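Local coordinates for protein 3,4-dihydroxy-2-butanone 4-phosphate synthase (Acinetobacter baumannii, PDB 6MNZ) that probably converts D-ribulose 5-phosphate to formate and 3,4-dihydroxy-2-butanone 4-phosphate for riboflavin biosynthesis, using magnesium or manganese, at residues 149-153 and 195-199; 289-293 and 333-339. One frame throughout, in Å; residues are numbered along the deposited sequence.

Contact 1: residues 149-153 and 195-199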
loop_
_atom_site.group_PDB
_atom_site.type_symbol
_atom_site.label_atom_id
_atom_site.label_comp_id
_atom_site.label_asym_id
_atom_site.label_seq_id
_atom_site.Cartn_x
_atom_site.Cartn_y
_atom_site.Cartn_z
ATOM N N ASP A 149 -17.966 12.365 -11.991
ATOM C CA ASP A 149 -17.374 12.955 -13.185
ATOM C C ASP A 149 -18.427 13.239 -14.248
ATOM O O ASP A 149 -18.407 14.308 -14.869
ATOM C CB ASP A 149 -16.293 12.032 -13.746
ATOM C CG ASP A 149 -15.081 11.940 -12.843
ATOM O OD1 ASP A 149 -14.870 12.866 -12.031
ATOM O OD2 ASP A 149 -14.348 10.936 -12.935
ATOM N N LEU A 150 -19.446 12.384 -14.344
ATOM C CA LEU A 150 -20.535 12.633 -15.282
ATOM C C LEU A 150 -21.296 13.898 -14.905
ATOM O O LEU A 150 -21.524 14.774 -15.748
ATOM C CB LEU A 150 -21.474 11.429 -15.323
ATOM C CG LEU A 150 -22.253 11.242 -16.625
ATOM C CD1 LEU A 150 -21.311 10.920 -17.777
ATOM C CD2 LEU A 150 -23.302 10.153 -16.466
ATOM N N ALA A 151 -21.672 14.025 -13.632
ATOM C CA ALA A 151 -22.359 15.232 -13.187
ATOM C C ALA A 151 -21.483 16.461 -13.379
ATOM O O ALA A 151 -21.980 17.546 -13.706
ATOM C CB ALA A 151 -22.768 15.091 -11.722
ATOM N N ARG A 152 -20.173 16.314 -13.172
ATOM C CA ARG A 152 -19.259 17.428 -13.397
ATOM C C ARG A 152 -19.291 17.882 -14.850
ATOM O O ARG A 152 -19.373 19.083 -15.129
ATOM C CB ARG A 152 -17.843 17.021 -12.992
ATOM C CG ARG A 152 -16.769 18.022 -13.378
ATOM C CD ARG A 152 -15.399 17.559 -12.902
ATOM N NE ARG A 152 -15.277 17.633 -11.448
ATOM C CZ ARG A 152 -15.302 16.584 -10.632
ATOM N NH1 ARG A 152 -15.565 15.366 -11.094
ATOM N NH2 ARG A 152 -15.116 16.763 -9.330
ATOM N N LEU A 153 -19.374 16.934 -15.786
ATOM C CA LEU A 153 -19.330 17.283 -17.199
ATOM C C LEU A 153 -20.591 18.002 -17.655
ATOM O O LEU A 153 -20.536 18.778 -18.615
ATOM C CB LEU A 153 -19.118 16.027 -18.044
ATOM C CG LEU A 153 -17.715 15.421 -18.004
ATOM C CD1 LEU A 153 -17.712 14.057 -18.678
ATOM C CD2 LEU A 153 -16.705 16.349 -18.660
ATOM N N LEU A 195 -16.501 6.544 -20.811
ATOM C CA LEU A 195 -16.283 7.833 -20.165
ATOM C C LEU A 195 -14.805 8.087 -19.896
ATOM O O LEU A 195 -14.344 9.230 -19.992
ATOM C CB LEU A 195 -17.081 7.909 -18.863
ATOM C CG LEU A 195 -17.131 9.288 -18.200
ATOM C CD1 LEU A 195 -17.828 10.301 -19.098
ATOM C CD2 LEU A 195 -17.822 9.203 -16.846
ATOM N N ILE A 196 -14.060 7.053 -19.490
ATOM C CA ILE A 196 -12.607 7.172 -19.397
ATOM C C ILE A 196 -12.052 7.762 -20.687
ATOM O O ILE A 196 -11.318 8.757 -20.679
ATOM C CB ILE A 196 -11.966 5.806 -19.096
ATOM C CG1 ILE A 196 -12.299 5.366 -17.674
ATOM C CG2 ILE A 196 -10.455 5.882 -19.275
ATOM C CD1 ILE A 196 -11.948 3.936 -17.365
ATOM N N HIS A 197 -12.359 7.118 -21.813
ATOM C CA HIS A 197 -11.769 7.525 -23.081
ATOM C C HIS A 197 -12.216 8.923 -23.483
ATOM O O HIS A 197 -11.405 9.711 -23.979
ATOM C CB HIS A 197 -12.138 6.515 -24.167
ATOM C CG HIS A 197 -11.487 6.782 -25.486
ATOM N ND1 HIS A 197 -10.120 6.735 -25.666
ATOM C CD2 HIS A 197 -12.015 7.081 -26.695
ATOM C CE1 HIS A 197 -9.835 7.027 -26.922
ATOM N NE2 HIS A 197 -10.968 7.204 -27.576
ATOM N N TYR A 198 -13.451 9.298 -23.148
ATOM C CA TYR A 198 -13.904 10.657 -23.419
ATOM C C TYR A 198 -13.046 11.673 -22.675
ATOM O O TYR A 198 -12.538 12.630 -23.270
ATOM C CB TYR A 198 -15.375 10.806 -23.032
ATOM C CG TYR A 198 -15.934 12.181 -23.311
ATOM C CD1 TYR A 198 -16.577 12.460 -24.508
ATOM C CD2 TYR A 198 -15.874 13.182 -22.353
ATOM C CE1 TYR A 198 -17.041 13.728 -24.789
ATOM C CE2 TYR A 198 -16.339 14.452 -22.621
ATOM C CZ TYR A 198 -16.909 14.723 -23.846
ATOM O OH TYR A 198 -17.353 15.992 -24.132
ATOM N N ARG A 199 -12.887 11.486 -21.363
ATOM C CA ARG A 199 -12.087 12.414 -20.571
ATOM C C ARG A 199 -10.665 12.510 -21.107
ATOM O O ARG A 199 -10.057 13.586 -21.082
ATOM C CB ARG A 199 -12.074 11.974 -19.106
ATOM C CG ARG A 199 -13.413 12.113 -18.399
ATOM C CD ARG A 199 -13.244 12.163 -16.887
ATOM N NE ARG A 199 -12.401 13.280 -16.467
ATOM C CZ ARG A 199 -12.040 13.519 -15.211
ATOM N NH1 ARG A 199 -12.415 12.695 -14.240
ATOM N NH2 ARG A 199 -11.194 14.506 -14.945
#
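Asp149 OD2 receives Arg199 NH1 in a salt bridge of 2.9 Å and also accepts a hydrogen bond from the backbone N of Val137, so that one carboxylate oxygen is gripped by a charged group and by a main-chain amide. The oxygen lies at the edge of the guanidinium, in its plane, whereas the carboxylate plane itself is turned 75° from that of the guanidinium; the guanidinium meets the carboxylate through NH1 alone, without pairing side by side. The other carboxylate oxygen, OD1, forms a salt bridge within its own helix, 2.8 Å from Arg152 NH1, three residues on. This buried aspartate thus joins two arginines in a salt-bridge network, and its negative charge probably offsets their like charges, which come within 5.2 Å between Arg152 NH1 and Arg199 NH1. The bend of the Arg199 chain at chi3, 59°, turns the guanidinium so that NH1 faces Asp149 while NE forms a further salt bridge with Glu203.

Beside this network lies an apolar patch centred on Leu195. Its CD1 meets Leu150 CD1 and Leu153 CD1, each at 3.8 Å, so that one methyl rests against both leucines of the facing helix. Leu153 and Leu195 run past each other in opposite senses, and Leu153 CD1 also reaches Tyr198 CE2 at 4.2 Å, approaching the ring obliquely. Helix 6-15 borders the same patch, with Ile13 against Leu150 and Val10 against Leu153.

The segment axes come no closer than 12.0 Å and make an angle of 45°, a wide spacing spanned by side chains from both helices. The arrangement is a helix-helix packing of the DHBP synthase part of the chain, joining the C-terminal end of helix 143-153, which starts at the predicted metal ligand His143, to helix 192-202.

Contact 2: residues 289-293 and 333-339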
loop_
_atom_site.group_PDB
_atom_site.type_symbol
_atom_site.label_atom_id
_atom_site.label_comp_id
_atom_site.label_asym_id
_atom_site.label_seq_id
_atom_site.Cartn_x
_atom_site.Cartn_y
_atom_site.Cartn_z
ATOM N N VAL A 289 10.408 6.722 -28.102
ATOM C CA VAL A 289 10.008 7.057 -26.740
ATOM C C VAL A 289 9.565 5.786 -26.026
ATOM O O VAL A 289 8.679 5.077 -26.500
ATOM C CB VAL A 289 8.889 8.117 -26.725
ATOM C CG1 VAL A 289 8.491 8.451 -25.293
ATOM C CG2 VAL A 289 9.332 9.374 -27.462
ATOM N N LEU A 290 10.132 5.535 -24.850
ATOM C CA LEU A 290 9.541 4.626 -23.877
ATOM C C LEU A 290 8.717 5.440 -22.889
ATOM O O LEU A 290 9.229 6.386 -22.282
ATOM C CB LEU A 290 10.616 3.823 -23.147
ATOM C CG LEU A 290 10.091 2.715 -22.233
ATOM C CD1 LEU A 290 10.994 1.495 -22.298
ATOM C CD2 LEU A 290 9.954 3.208 -20.799
ATOM N N VAL A 291 7.432 5.127 -22.796
ATOM C CA VAL A 291 6.587 5.668 -21.744
ATOM C C VAL A 291 6.562 4.695 -20.574
ATOM O O VAL A 291 6.685 3.478 -20.739
ATOM C CB VAL A 291 5.164 5.958 -22.258
ATOM C CG1 VAL A 291 4.415 6.843 -21.277
ATOM C CG2 VAL A 291 5.225 6.606 -23.633
ATOM N N TRP A 292 6.261 5.230 -19.393
ATOM C CA TRP A 292 6.162 4.436 -18.174
ATOM C C TRP A 292 4.999 4.969 -17.356
ATOM O O TRP A 292 4.982 6.151 -16.997
ATOM C CB TRP A 292 7.461 4.494 -17.363
ATOM C CG TRP A 292 7.400 3.721 -16.078
ATOM C CD1 TRP A 292 6.948 4.172 -14.874
ATOM C CD2 TRP A 292 7.926 2.409 -15.842
ATOM N NE1 TRP A 292 7.118 3.207 -13.913
ATOM C CE2 TRP A 292 7.726 2.117 -14.478
ATOM C CE3 TRP A 292 8.494 1.430 -16.663
ATOM C CZ2 TRP A 292 7.988 0.859 -13.939
ATOM C CZ3 TRP A 292 8.802 0.198 -16.112
ATOM C CH2 TRP A 292 8.515 -0.088 -14.773
ATOM N N ILE A 293 4.032 4.105 -17.066
ATOM C CA ILE A 293 2.893 4.485 -16.240
ATOM C C ILE A 293 3.311 4.418 -14.779
ATOM O O ILE A 293 3.720 3.358 -14.289
ATOM C CB ILE A 293 1.679 3.576 -16.496
ATOM C CG1 ILE A 293 1.525 3.199 -17.970
ATOM C CG2 ILE A 293 0.409 4.271 -16.015
ATOM C CD1 ILE A 293 0.953 1.790 -18.184
ATOM N N ILE A 333 1.228 12.017 -23.161
ATOM C CA ILE A 333 2.677 12.174 -23.092
ATOM C C ILE A 333 3.261 12.280 -24.495
ATOM O O ILE A 333 4.138 13.111 -24.762
ATOM C CB ILE A 333 3.303 11.008 -22.304
ATOM C CG1 ILE A 333 2.966 11.144 -20.816
ATOM C CG2 ILE A 333 4.809 10.961 -22.523
ATOM C CD1 ILE A 333 3.433 9.979 -19.962
ATOM N N LEU A 334 2.859 11.371 -25.384
ATOM C CA LEU A 334 3.467 11.313 -26.707
ATOM C C LEU A 334 3.102 12.530 -27.548
ATOM O O LEU A 334 3.949 13.045 -28.286
ATOM C CB LEU A 334 3.045 10.028 -27.414
ATOM C CG LEU A 334 3.539 8.742 -26.748
ATOM C CD1 LEU A 334 2.762 7.534 -27.256
ATOM C CD2 LEU A 334 5.031 8.556 -26.974
ATOM N N ARG A 335 1.887 13.059 -27.387
ATOM C CA ARG A 335 1.557 14.333 -28.016
ATOM C C ARG A 335 2.376 15.470 -27.421
ATOM O O ARG A 335 2.837 16.357 -28.149
ATOM C CB ARG A 335 0.066 14.626 -27.873
ATOM C CG ARG A 335 -0.342 15.970 -28.461
ATOM C CD ARG A 335 -1.845 16.059 -28.660
ATOM N NE ARG A 335 -2.554 16.148 -27.387
ATOM C CZ ARG A 335 -3.562 15.361 -27.019
ATOM N NH1 ARG A 335 -4.020 14.415 -27.828
ATOM N NH2 ARG A 335 -4.129 15.534 -25.834
ATOM N N ASP A 336 2.494 15.509 -26.091
ATOM C CA ASP A 336 3.283 16.556 -25.455
ATOM C C ASP A 336 4.730 16.522 -25.926
ATOM O O ASP A 336 5.363 17.575 -26.061
ATOM C CB ASP A 336 3.217 16.415 -23.934
ATOM C CG ASP A 336 4.106 17.412 -23.218
ATOM O OD1 ASP A 336 3.701 18.587 -23.092
ATOM O OD2 ASP A 336 5.195 17.016 -22.751
ATOM N N LEU A 337 5.250 15.334 -26.228
ATOM C CA LEU A 337 6.579 15.207 -26.807
ATOM C C LEU A 337 6.614 15.527 -28.296
ATOM O O LEU A 337 7.708 15.643 -28.859
ATOM C CB LEU A 337 7.110 13.789 -26.577
ATOM C CG LEU A 337 7.310 13.399 -25.111
ATOM C CD1 LEU A 337 7.504 11.896 -24.965
ATOM C CD2 LEU A 337 8.490 14.151 -24.512
ATOM N N GLY A 338 5.463 15.745 -28.925
ATOM C CA GLY A 338 5.427 16.074 -30.334
ATOM C C GLY A 338 5.430 14.884 -31.262
ATOM O O GLY A 338 5.903 14.997 -32.398
ATOM N N VAL A 339 4.939 13.738 -30.807
ATOM C CA VAL A 339 4.853 12.548 -31.642
ATOM C C VAL A 339 3.618 12.642 -32.527
ATOM O O VAL A 339 2.546 13.074 -32.086
ATOM C CB VAL A 339 4.824 11.282 -30.769
ATOM C CG1 VAL A 339 4.753 10.036 -31.636
ATOM C CG2 VAL A 339 6.046 11.242 -29.864
#
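Strand 290-292 packs against the C-terminal part of helix 320-336 with no hydrogen bond between them; the CA atoms of Val291 and Ile333 are 7.7 Å apart. The helix is closed by a Schellman motif: Gly338, at positive phi (86°), donates its N to Arg335 O, and Val339 N bonds to Leu334 O at 2.8 Å.

Alternation along 289-292 turns Val289 and Val291 to the helix, while Leu290 and Trp292 point away from it. Val289 CG1 reaches Leu337 CD1 tip to tip at 3.6 Å and also touches Leu334 CD2, the valine and Leu334 side chains running past each other in opposite directions. Leu334 CD2 is shared, since Val291 CG2 lies 3.9 Å from it; the leucine tip thus rests against both valines. The other branch of Val291, placed opposite the backbone N (chi1 -165°), points CG1 at Ile333 CD1, end against end at 3.5 Å.

The buried apolar layer continues onto neighbouring strands, with Leu334 on Val250 and Leu337 on Ala237 and Val239. Trp292, whose CB points away from the helix, hydrogen-bonds through NE1 to Asp300 OD1 of the second subunit, so this strand also borders the dimer interface. This is the alpha/beta layering of a helix packed against a mixed sheet in the GTP cyclohydrolase II-like domain.

In the fold
Contact 1 closes before contact 2 opens along the chain, and each belongs to a different half of this two-domain protein: 149-153 with 195-199 to the DHBP synthase part, 289-293 with 333-339 to the GTP cyclohydrolase II-like part. Their centres are 23 Å apart and their nearest atoms about 8 Å, without touching. They share no sheet, but helix 320-336 relates them: contact 2 uses its C-terminal end, while its start, at Ser321, Tyr324 and Gln325, packs on Ile196 of helix 192-202. One helix therefore spans from the core of the second domain to a helix of the first, so that it contributes to the interface between the two domains of a subunit.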